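PDB 4CIT: vanadium-dependent haloperoxidase from Zobellia galactanivorans, which is a vanadate-dependent peroxidase, named an iodoperoxidase, that probably oxidises iodide with hydrogen peroxide. Local coordinates for residues S63-Y68 against R122-E127; P69-Y74 against A313-S318; A112-M117 against Y155-A160. All blocks are in the same frame, centred on the assembly; numbering follows the deposited sequence.

Two helices tie the three contacts together. Helix 59-80 gives residues 63-68 to contact 1 and residues 69-74 to contact 2, while helix 108-123 serves contact 1 through Leu123, with the loop that follows, and contact 3 with residues 112-117. The centres lie about 13 Å apart for contacts 1 and 2 and for contacts 2 and 3, and about 14 Å for contacts 1 and 3. Pro69 CG meets Leu123 CD1 at 3.7 Å, and Ala73 CB meets Ala112 O at 3.6 Å. None of the three contains a vanadate ligand, but helix 307-335 of contact 2 runs on to Lys332 of the vanadate pocket. The side chain of Tyr74 lies about 7 Å from a sodium ion.

Contact 1 (S63-Y68 against R122-E127)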
# COMPACT_ATOMS: atom_id res chain seq x y z
N SER A 63 2.25 3.24 3.01
CA SER A 63 1.56 3.61 1.78
C SER A 63 1.96 5.00 1.29
O SER A 63 2.06 5.29 0.11
CB SER A 63 0.04 3.51 1.92
OG SER A 63 -0.45 4.46 2.84
N ARG A 64 2.32 5.83 2.25
CA ARG A 64 2.74 7.20 1.96
C ARG A 64 4.18 7.16 1.33
O ARG A 64 4.53 7.87 0.40
CB ARG A 64 2.70 8.01 3.24
CG ARG A 64 3.21 9.44 3.13
CD ARG A 64 3.00 10.25 4.44
NE ARG A 64 3.47 11.61 4.28
CZ ARG A 64 4.67 12.09 4.46
NH1 ARG A 64 5.68 11.31 4.85
NH2 ARG A 64 4.85 13.36 4.26
N ILE A 65 5.02 6.29 1.87
CA ILE A 65 6.42 6.05 1.38
C ILE A 65 6.45 5.55 -0.07
O ILE A 65 7.28 5.96 -0.84
CB ILE A 65 7.12 5.07 2.33
CG1 ILE A 65 7.29 5.77 3.70
CG2 ILE A 65 8.51 4.74 1.77
CD1 ILE A 65 7.79 4.85 4.80
N PHE A 66 5.50 4.69 -0.48
CA PHE A 66 5.40 4.22 -1.85
C PHE A 66 4.87 5.29 -2.81
O PHE A 66 5.37 5.39 -3.90
CB PHE A 66 4.49 2.99 -1.95
CG PHE A 66 5.13 1.76 -1.43
CD1 PHE A 66 6.32 1.32 -1.92
CD2 PHE A 66 4.47 0.99 -0.49
CE1 PHE A 66 6.89 0.16 -1.44
CE2 PHE A 66 5.04 -0.14 0.05
CZ PHE A 66 6.26 -0.56 -0.43
N ALA A 67 3.90 6.10 -2.38
CA ALA A 67 3.23 6.98 -3.30
C ALA A 67 3.98 8.18 -3.83
O ALA A 67 4.02 8.40 -5.03
CB ALA A 67 1.93 7.49 -2.71
N TYR A 68 4.59 8.95 -2.93
CA TYR A 68 5.24 10.17 -3.32
C TYR A 68 6.41 9.98 -4.33
O TYR A 68 6.52 10.73 -5.30
CB TYR A 68 5.73 10.99 -2.14
CG TYR A 68 4.59 11.75 -1.50
CD1 TYR A 68 4.00 12.88 -2.13
CD2 TYR A 68 4.15 11.40 -0.26
CE1 TYR A 68 2.97 13.61 -1.52
CE2 TYR A 68 3.09 12.08 0.36
CZ TYR A 68 2.52 13.20 -0.25
OH TYR A 68 1.54 13.88 0.38
N ARG A 122 14.38 10.26 1.56
CA ARG A 122 13.82 11.19 2.51
C ARG A 122 12.73 10.60 3.40
O ARG A 122 12.59 11.07 4.54
CB ARG A 122 13.27 12.41 1.83
CG ARG A 122 14.26 13.22 1.08
CD ARG A 122 13.63 14.52 0.64
NE ARG A 122 14.36 15.08 -0.47
CZ ARG A 122 14.03 16.26 -1.02
NH1 ARG A 122 12.99 16.97 -0.52
NH2 ARG A 122 14.73 16.72 -2.05
N LEU A 123 12.03 9.61 2.92
CA LEU A 123 10.81 9.08 3.59
C LEU A 123 11.10 7.90 4.54
O LEU A 123 10.25 7.52 5.31
CB LEU A 123 9.83 8.65 2.52
CG LEU A 123 9.12 9.76 1.84
CD1 LEU A 123 8.51 9.28 0.48
CD2 LEU A 123 8.06 10.26 2.78
N ILE A 124 12.31 7.37 4.52
CA ILE A 124 12.72 6.37 5.50
C ILE A 124 13.74 6.89 6.50
O ILE A 124 14.22 7.95 6.36
CB ILE A 124 13.10 5.00 4.88
CG1 ILE A 124 14.08 5.02 3.74
CG2 ILE A 124 11.88 4.31 4.35
CD1 ILE A 124 15.40 5.58 4.09
N PHE A 125 14.04 6.10 7.55
CA PHE A 125 14.99 6.53 8.59
C PHE A 125 16.41 6.15 8.27
O PHE A 125 17.26 7.01 8.36
CB PHE A 125 14.59 6.02 10.00
CG PHE A 125 13.54 6.87 10.66
CD1 PHE A 125 13.87 8.16 11.15
CD2 PHE A 125 12.21 6.43 10.80
CE1 PHE A 125 12.87 8.97 11.75
CE2 PHE A 125 11.22 7.25 11.37
CZ PHE A 125 11.57 8.51 11.86
N SER A 126 16.65 4.95 7.81
CA SER A 126 18.01 4.42 7.51
C SER A 126 18.39 4.85 6.06
O SER A 126 18.45 4.04 5.16
CB SER A 126 18.03 2.92 7.68
OG SER A 126 17.67 2.54 9.01
N GLU A 127 18.66 6.14 5.89
CA GLU A 127 18.96 6.77 4.61
C GLU A 127 20.19 6.19 3.93
O GLU A 127 20.22 6.00 2.72
CB GLU A 127 19.16 8.30 4.82
CG GLU A 127 17.90 9.01 5.26
CD GLU A 127 17.88 10.50 4.94
OE1 GLU A 127 18.87 10.98 4.39
OE2 GLU A 127 16.85 11.20 5.20
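Leu123, in the last turn of helix 108-123, lays its side chain across helix 59-80, between Arg64, Ile65 and Tyr68. Its CB starts the contact, 4.0 Å from Ile65 CG1. With CG anti to its own carbonyl carbon (chi1 -75°), the chain then slides past Ile65 in the opposite direction, and its two methyls part. CD1 drops onto the helix backbone, 3.8 Å from Ile65 O, and also reaches Tyr68 CB at 4.2 Å. CD2 turns the other way and meets NH1 of Arg64 at 3.3 Å, an oblique approach to the guanidinium with the two side chains crossing at about a right angle. Leucine suits this place because its fork can serve a backbone and a neighbouring long side chain at once.

Ile65 answers from the other helix. Its CD1 rests 3.7 Å from Leu123 O and, farther along, touches Ile124 CG2 at 4.1 Å, so one branched residue spans both the helix turn and the segment that leaves it. An alanine here, lacking CG1, CG2 and CD1, would probably open a gap beneath Leu123 CB and take from Ile124 CG2 its neighbour on this helix.

Extended along its length, the arginine brings its guanidinium to the border of this patch, where NE forms a salt bridge with Asp170 OD2. The same carboxylate oxygen is hydrogen-bonded by Tyr68 OH, while the Tyr68 ring has Arg64 CG in plane at its edge. Asp170 thus anchors both polar ends: Arg64 meets Leu123 with the guanidinium itself, through NH1, and Tyr68 with its CB. Between these segments the contact is van der Waals, largely apolar, which suggests that shape and the burial of Ile65 and Leu123 carry it, while Asp170 matches the charge of Arg64.

Contact 2 (P69-Y74 against A313-S318)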
# COMPACT_ATOMS: atom_id res chain seq x y z
N PRO A 69 7.29 9.02 -4.10
CA PRO A 69 8.37 8.84 -5.06
C PRO A 69 7.87 8.39 -6.45
O PRO A 69 8.41 8.82 -7.47
CB PRO A 69 9.22 7.78 -4.41
CG PRO A 69 8.95 7.93 -2.92
CD PRO A 69 7.47 8.11 -2.93
N ASN A 70 6.83 7.56 -6.51
CA ASN A 70 6.24 7.27 -7.79
C ASN A 70 5.66 8.46 -8.46
O ASN A 70 5.83 8.63 -9.70
CB ASN A 70 5.20 6.14 -7.67
CG ASN A 70 5.84 4.82 -7.38
OD1 ASN A 70 6.95 4.50 -7.91
ND2 ASN A 70 5.08 3.95 -6.70
N VAL A 71 4.95 9.36 -7.74
CA VAL A 71 4.39 10.55 -8.36
C VAL A 71 5.49 11.37 -8.97
O VAL A 71 5.30 11.90 -10.10
CB VAL A 71 3.50 11.37 -7.34
CG1 VAL A 71 3.11 12.73 -7.85
CG2 VAL A 71 2.27 10.57 -6.98
N ALA A 72 6.60 11.58 -8.23
CA ALA A 72 7.73 12.32 -8.79
C ALA A 72 8.28 11.77 -10.12
O ALA A 72 8.43 12.51 -11.12
CB ALA A 72 8.86 12.49 -7.76
N ALA A 73 8.53 10.47 -10.14
CA ALA A 73 8.96 9.83 -11.38
C ALA A 73 7.96 9.89 -12.48
O ALA A 73 8.30 10.21 -13.65
CB ALA A 73 9.26 8.40 -11.07
N TYR A 74 6.69 9.65 -12.15
CA TYR A 74 5.63 9.73 -13.14
C TYR A 74 5.51 11.09 -13.72
O TYR A 74 5.40 11.28 -14.95
CB TYR A 74 4.25 9.32 -12.51
CG TYR A 74 3.14 9.47 -13.54
CD1 TYR A 74 2.95 8.51 -14.50
CD2 TYR A 74 2.37 10.66 -13.59
CE1 TYR A 74 2.09 8.70 -15.54
CE2 TYR A 74 1.45 10.85 -14.61
CZ TYR A 74 1.24 9.80 -15.51
OH TYR A 74 0.32 9.95 -16.52
N ALA A 313 1.38 2.33 -13.98
CA ALA A 313 0.70 1.39 -13.20
C ALA A 313 1.01 1.52 -11.67
O ALA A 313 0.09 1.49 -10.77
CB ALA A 313 0.98 0.00 -13.66
N TYR A 314 2.31 1.64 -11.36
CA TYR A 314 2.70 1.77 -9.97
C TYR A 314 2.16 3.05 -9.33
O TYR A 314 1.81 3.09 -8.15
CB TYR A 314 4.22 1.75 -9.77
CG TYR A 314 4.93 0.54 -10.21
CD1 TYR A 314 4.29 -0.59 -10.60
CD2 TYR A 314 6.30 0.50 -10.15
CE1 TYR A 314 5.01 -1.73 -10.97
CE2 TYR A 314 7.04 -0.64 -10.48
CZ TYR A 314 6.36 -1.75 -10.93
OH TYR A 314 7.05 -2.87 -11.39
N THR A 315 2.09 4.13 -10.10
CA THR A 315 1.59 5.37 -9.60
C THR A 315 0.14 5.36 -9.35
O THR A 315 -0.32 5.76 -8.25
CB THR A 315 2.01 6.51 -10.55
OG1 THR A 315 3.45 6.47 -10.66
CG2 THR A 315 1.63 7.83 -9.93
N LYS A 316 -0.63 4.84 -10.30
CA LYS A 316 -2.07 4.78 -10.09
C LYS A 316 -2.38 3.84 -8.86
O LYS A 316 -3.24 4.21 -8.03
CB LYS A 316 -2.78 4.36 -11.37
CG LYS A 316 -4.25 4.69 -11.37
CD LYS A 316 -5.00 4.25 -12.63
CE LYS A 316 -4.53 4.83 -13.91
NZ LYS A 316 -5.54 4.68 -15.03
N ALA A 317 -1.68 2.75 -8.75
CA ALA A 317 -1.88 1.77 -7.63
C ALA A 317 -1.49 2.34 -6.27
O ALA A 317 -2.27 2.25 -5.27
CB ALA A 317 -1.21 0.45 -7.87
N SER A 318 -0.33 3.01 -6.23
CA SER A 318 0.17 3.52 -4.97
C SER A 318 -0.67 4.70 -4.50
O SER A 318 -0.90 4.83 -3.29
CB SER A 318 1.66 3.76 -4.98
OG SER A 318 1.99 4.78 -5.89
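Asn70 and Ser318 make the one hydrogen bond between these segments, a weak one: ND2 of Asn70 lies 3.3 Å from Ser318 OG, although the N-H points almost straight at the oxygen (165°). The hydroxyl is itself tethered, donating to Tyr314 O one turn back at 2.8 Å. With chi1 at 65°, OG sits between its own backbone N and carbonyl carbon, folded back toward that turn. Tyr314 O thereby gains a second donor beside Ser318 N, the two reaching it from opposite faces of its plane. A serine fits because a short hydroxyl can both give to its helix and accept from the buried amide.

The threonine hydroxyl forms a second group, touching without bonding across the contact. Thr315 OG1 lies 3.4 Å from Asn70 O and 3.5 Å from Tyr74 CB, but its hydrogen bond goes to Leu311 O in its own helix.

Apolar contacts flank these. The threonine methyl CG2 meets Val71 CG2 at 4.1 Å and Tyr74 CB at 4.0 Å, crossing both side chains at about a right angle, while Tyr74 OH goes on to hydrogen-bond Asn85 O.

The segment axes approach to 8.9 Å at 141°, a largely antiparallel pairing in this mainly helical protein that joins helix 59-80 to helix 307-335, whose residues 313-318 fall in the PAP2 family region.

Contact 3 (A112-M117 against Y155-A160); sequences AVVAHM and YGLQVA
Gly156 O accepts the backbone N-H of Ala160 at 3.0 Å, and from the neighbouring helix Ala115 CB presses against the same oxygen at 3.5 Å. The methyl is small enough to lie directly on the backbone, and the CA atoms of Ala115 and Gly156 come within 4.7 Å. Glycine suits the second position for a plain reason: a CB there would point toward the other helix and stand 2.8 Å from Val114 CG1, a clash.

Val114 uses that same methyl on two partners. Set anti to the backbone N (chi1 161°), CG1 lies 4.0 Å from Gly156 CA and 3.8 Å from Leu157 CD2, the valine and leucine side chains crossing at about a right angle. One turn beyond the glycine, Ala160 CB faces Ala115 CB at 4.4 Å, again methyl to methyl. Val114 also touches Tyr138 of helix 128-144.

Small residues four apart, Gly156 and Ala160, form a GxxxA pattern on helix 146-167. Consistent with this, the segment axes approach to 7.6 Å: a close crossing at -44°, with both helices running in broadly the same sense, of the kind this motif is known for.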
# COMPACT_ATOMS: atom_id res chain seq x y z
N ALA A 112 13.99 10.24 -13.72
CA ALA A 112 12.83 9.68 -12.97
C ALA A 112 13.33 8.75 -11.87
O ALA A 112 12.79 8.81 -10.75
CB ALA A 112 11.89 8.98 -13.91
N VAL A 113 14.29 7.86 -12.16
CA VAL A 113 14.88 6.96 -11.14
C VAL A 113 15.59 7.76 -10.04
O VAL A 113 15.45 7.47 -8.86
CB VAL A 113 15.77 5.83 -11.69
CG1 VAL A 113 16.25 4.99 -10.52
CG2 VAL A 113 14.91 5.03 -12.69
N VAL A 114 16.28 8.80 -10.41
CA VAL A 114 16.99 9.65 -9.45
C VAL A 114 15.99 10.29 -8.52
O VAL A 114 16.16 10.29 -7.31
CB VAL A 114 17.80 10.76 -10.22
CG1 VAL A 114 18.17 11.92 -9.32
CG2 VAL A 114 19.13 10.22 -10.76
N ALA A 115 14.92 10.86 -9.10
CA ALA A 115 13.82 11.46 -8.25
C ALA A 115 13.22 10.43 -7.26
O ALA A 115 13.01 10.74 -6.05
CB ALA A 115 12.78 12.08 -9.15
N HIS A 116 12.92 9.24 -7.79
CA HIS A 116 12.30 8.16 -6.99
C HIS A 116 13.23 7.81 -5.79
O HIS A 116 12.78 7.75 -4.64
CB HIS A 116 12.03 6.96 -7.86
CG HIS A 116 11.22 5.93 -7.19
ND1 HIS A 116 11.74 5.08 -6.23
CD2 HIS A 116 9.90 5.62 -7.30
CE1 HIS A 116 10.75 4.33 -5.75
NE2 HIS A 116 9.64 4.62 -6.40
N MET A 117 14.53 7.60 -6.07
CA MET A 117 15.44 7.24 -5.01
C MET A 117 15.60 8.34 -4.00
O MET A 117 15.66 8.11 -2.81
CB MET A 117 16.80 6.81 -5.56
CG MET A 117 16.76 5.59 -6.39
SD MET A 117 18.37 4.83 -6.92
CE MET A 117 18.95 6.16 -7.98
N TYR A 155 18.27 17.28 -13.07
CA TYR A 155 16.84 17.48 -13.36
C TYR A 155 16.02 16.62 -12.38
O TYR A 155 15.02 17.11 -11.85
CB TYR A 155 16.49 17.18 -14.78
CG TYR A 155 15.05 17.40 -15.14
CD1 TYR A 155 14.43 18.56 -14.82
CD2 TYR A 155 14.32 16.41 -15.69
CE1 TYR A 155 13.10 18.73 -15.07
CE2 TYR A 155 12.95 16.56 -15.94
CZ TYR A 155 12.37 17.69 -15.58
OH TYR A 155 11.04 17.93 -15.80
N GLY A 156 16.39 15.36 -12.24
CA GLY A 156 15.73 14.48 -11.25
C GLY A 156 15.66 15.06 -9.83
O GLY A 156 14.62 15.02 -9.16
N LEU A 157 16.75 15.67 -9.38
CA LEU A 157 16.81 16.29 -8.10
C LEU A 157 16.00 17.59 -8.02
O LEU A 157 15.38 17.88 -6.97
CB LEU A 157 18.25 16.48 -7.65
CG LEU A 157 19.12 15.20 -7.41
CD1 LEU A 157 20.52 15.61 -6.97
CD2 LEU A 157 18.52 14.25 -6.40
N GLN A 158 15.93 18.35 -9.10
CA GLN A 158 15.08 19.52 -9.12
C GLN A 158 13.63 19.14 -8.99
O GLN A 158 12.87 19.78 -8.26
CB GLN A 158 15.31 20.35 -10.41
CG GLN A 158 14.59 21.60 -10.47
CD GLN A 158 14.73 22.27 -11.85
OE1 GLN A 158 15.12 21.64 -12.83
NE2 GLN A 158 14.36 23.51 -11.91
N VAL A 159 13.23 18.13 -9.71
CA VAL A 159 11.82 17.63 -9.60
C VAL A 159 11.57 17.10 -8.15
O VAL A 159 10.52 17.34 -7.60
CB VAL A 159 11.50 16.62 -10.68
CG1 VAL A 159 10.11 16.01 -10.41
CG2 VAL A 159 11.58 17.28 -12.07
N ALA A 160 12.47 16.30 -7.59
CA ALA A 160 12.31 15.80 -6.25
C ALA A 160 12.16 16.93 -5.28
O ALA A 160 11.36 16.82 -4.32
CB ALA A 160 13.52 14.94 -5.83